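Local coordinates for odorant binding protein (AGAP010409-PA) (Anopheles gambiae, PDB 3L4L), which probably binds small volatile odorants, and here holds benzaldehyde, at residues A83-K88 against Y101-C106. Sequence-based numbering, arbitrary orientation. Where two conformers were deposited one is given.
Sequences ACLEAK and YSAFQC. With HBX (benzaldehyde), chain B.
A disulfide between Cys84 and Cys106 ties the C-terminal part of helix 75-86 to the chain where helix 96-105 runs out. The SG atoms of Cys84 and Cys106 lie 2.0 Å apart, with a torsion of -91° about the S-S bond. With chi1 at 179°, Cys84 holds its sulfur opposite the backbone N and reaches across to Cys106. Leu85 packs beside the bridge. Leu85 CD2 meets Ala103 CB at 3.7 Å and Cys106 SG at 3.7 Å, and Val58 touches both Leu85 and Ala103. On the more exposed side lies Lys88, its chain bent at chi2 and chi3. The bends lay its CD and CE alongside Ser102 OG. They also bring Lys88 NZ to Ser102 O, a hydrogen bond of 3.0 Å. NZ approaches the oxygen at a C=O...N angle of 141°, tilted somewhat out of the carbonyl plane. Phe104 turns away from 83-88, and Phe104 CA comes within 3.7 Å of benzaldehyde C2. The disulfide therefore ties helix 75-86 to the helix that carries Phe104 at the ligand. It is one of three, with Cys11-Cys44 and Cys40-Cys97, the interlocked set characteristic of the all-helical insect odorant-binding protein fold.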
loop_
_atom_site.group_PDB
_atom_site.type_symbol
_atom_site.label_atom_id
_atom_site.label_comp_id
_atom_site.label_asym_id
_atom_site.label_seq_id
_atom_site.Cartn_x
_atom_site.Cartn_y
_atom_site.Cartn_z
ATOM N N ALA A 83 11.472 0.170 -10.137
ATOM C CA ALA A 83 12.575 -0.767 -9.902
ATOM C C ALA A 83 12.424 -1.570 -8.604
ATOM O O ALA A 83 12.633 -2.788 -8.578
ATOM C CB ALA A 83 13.919 -0.020 -9.910
ATOM N N CYS A 84 12.089 -0.888 -7.523
ATOM C CA CYS A 84 11.861 -1.587 -6.271
ATOM C C CYS A 84 10.791 -2.669 -6.462
ATOM O O CYS A 84 10.965 -3.819 -6.059
ATOM C CB CYS A 84 11.448 -0.606 -5.180
ATOM S SG CYS A 84 11.107 -1.376 -3.592
ATOM N N LEU A 85 9.684 -2.293 -7.095
ATOM C CA LEU A 85 8.576 -3.210 -7.305
ATOM C C LEU A 85 8.924 -4.359 -8.247
ATOM O O LEU A 85 8.531 -5.495 -8.020
ATOM C CB LEU A 85 7.344 -2.440 -7.803
ATOM C CG LEU A 85 6.762 -1.487 -6.755
ATOM C CD1 LEU A 85 5.831 -0.446 -7.396
ATOM C CD2 LEU A 85 6.026 -2.265 -5.671
ATOM N N GLU A 86 9.670 -4.072 -9.304
ATOM C CA GLU A 86 10.079 -5.140 -10.200
ATOM C C GLU A 86 10.928 -6.145 -9.443
ATOM O O GLU A 86 10.822 -7.343 -9.675
ATOM C CB GLU A 86 10.825 -4.593 -11.422
ATOM C CG GLU A 86 9.914 -3.867 -12.406
ATOM C CD GLU A 86 10.671 -3.095 -13.477
ATOM O OE1 GLU A 86 11.838 -3.446 -13.758
ATOM O OE2 GLU A 86 10.089 -2.139 -14.040
ATOM N N ALA A 87 11.734 -5.648 -8.507
ATOM C CA ALA A 87 12.631 -6.488 -7.708
ATOM C C ALA A 87 11.882 -7.382 -6.710
ATOM O O ALA A 87 12.462 -8.311 -6.152
ATOM C CB ALA A 87 13.639 -5.631 -6.970
ATOM N N LYS A 88 10.605 -7.097 -6.477
ATOM C CA LYS A 88 9.808 -7.917 -5.563
ATOM C C LYS A 88 9.137 -9.095 -6.258
ATOM O O LYS A 88 8.553 -9.952 -5.599
ATOM C CB LYS A 88 8.745 -7.076 -4.868
ATOM C CG LYS A 88 9.277 -5.784 -4.345
ATOM C CD LYS A 88 8.726 -5.485 -2.998
ATOM C CE LYS A 88 9.675 -5.941 -1.925
ATOM N NZ LYS A 88 9.494 -5.037 -0.776
ATOM N N TYR A 101 1.177 -6.471 0.365
ATOM C CA TYR A 101 2.040 -6.004 1.446
ATOM C C TYR A 101 3.490 -5.856 0.984
ATOM O O TYR A 101 4.177 -4.893 1.328
ATOM C CB TYR A 101 1.951 -6.962 2.629
ATOM C CG TYR A 101 2.685 -6.505 3.857
ATOM C CD1 TYR A 101 3.957 -6.986 4.146
ATOM C CD2 TYR A 101 2.101 -5.606 4.744
ATOM C CE1 TYR A 101 4.625 -6.587 5.279
ATOM C CE2 TYR A 101 2.762 -5.200 5.883
ATOM C CZ TYR A 101 4.029 -5.695 6.143
ATOM O OH TYR A 101 4.704 -5.296 7.275
ATOM N N SER A 102 3.949 -6.807 0.181
ATOM C CA SER A 102 5.291 -6.728 -0.368
ATOM C C SER A 102 5.462 -5.478 -1.237
ATOM O O SER A 102 6.481 -4.790 -1.152
ATOM C CB SER A 102 5.635 -8.004 -1.142
ATOM O OG SER A 102 6.920 -7.897 -1.729
ATOM N N ALA A 103 4.454 -5.165 -2.046
ATOM C CA ALA A 103 4.509 -3.980 -2.906
ATOM C C ALA A 103 4.515 -2.717 -2.051
ATOM O O ALA A 103 5.235 -1.760 -2.335
ATOM C CB ALA A 103 3.324 -3.961 -3.867
ATOM N N PHE A 104 3.699 -2.727 -1.004
ATOM C CA PHE A 104 3.623 -1.613 -0.074
ATOM C C PHE A 104 4.977 -1.327 0.570
ATOM O O PHE A 104 5.292 -0.182 0.878
ATOM C CB PHE A 104 2.588 -1.889 1.019
ATOM C CG PHE A 104 2.585 -0.852 2.111
ATOM C CD1 PHE A 104 3.105 -1.140 3.363
ATOM C CD2 PHE A 104 2.083 0.421 1.873
ATOM C CE1 PHE A 104 3.122 -0.179 4.368
ATOM C CE2 PHE A 104 2.092 1.390 2.872
ATOM C CZ PHE A 104 2.615 1.090 4.121
ATOM N N GLN A 105 5.771 -2.368 0.783
ATOM C CA GLN A 105 7.065 -2.183 1.436
ATOM C C GLN A 105 7.971 -1.242 0.638
ATOM O O GLN A 105 8.852 -0.589 1.198
ATOM C CB GLN A 105 7.728 -3.529 1.747
ATOM C CG GLN A 105 6.938 -4.351 2.777
ATOM C CD GLN A 105 6.753 -3.617 4.097
ATOM O OE1 GLN A 105 5.698 -3.703 4.732
ATOM N NE2 GLN A 105 7.778 -2.885 4.514
ATOM N N CYS A 106 7.749 -1.170 -0.671
ATOM C CA CYS A 106 8.527 -0.260 -1.517
ATOM C C CYS A 106 8.212 1.211 -1.225
ATOM O O CYS A 106 9.052 2.079 -1.443
ATOM C CB CYS A 106 8.292 -0.548 -3.010
ATOM S SG CYS A 106 9.173 -2.000 -3.677
HETATM C "C1'" HBX B . -0.889 -2.444 -1.246
HETATM O "O1'" HBX B . -2.042 -2.594 -0.871
HETATM C C1 HBX B . -0.372 -1.070 -1.375
HETATM C C2 HBX B . 0.739 -0.804 -2.173
HETATM C C3 HBX B . 1.195 0.503 -2.289
HETATM C C4 HBX B . 0.541 1.525 -1.617
HETATM C C5 HBX B . -0.568 1.259 -0.823
HETATM C C6 HBX B . -1.026 -0.043 -0.702
#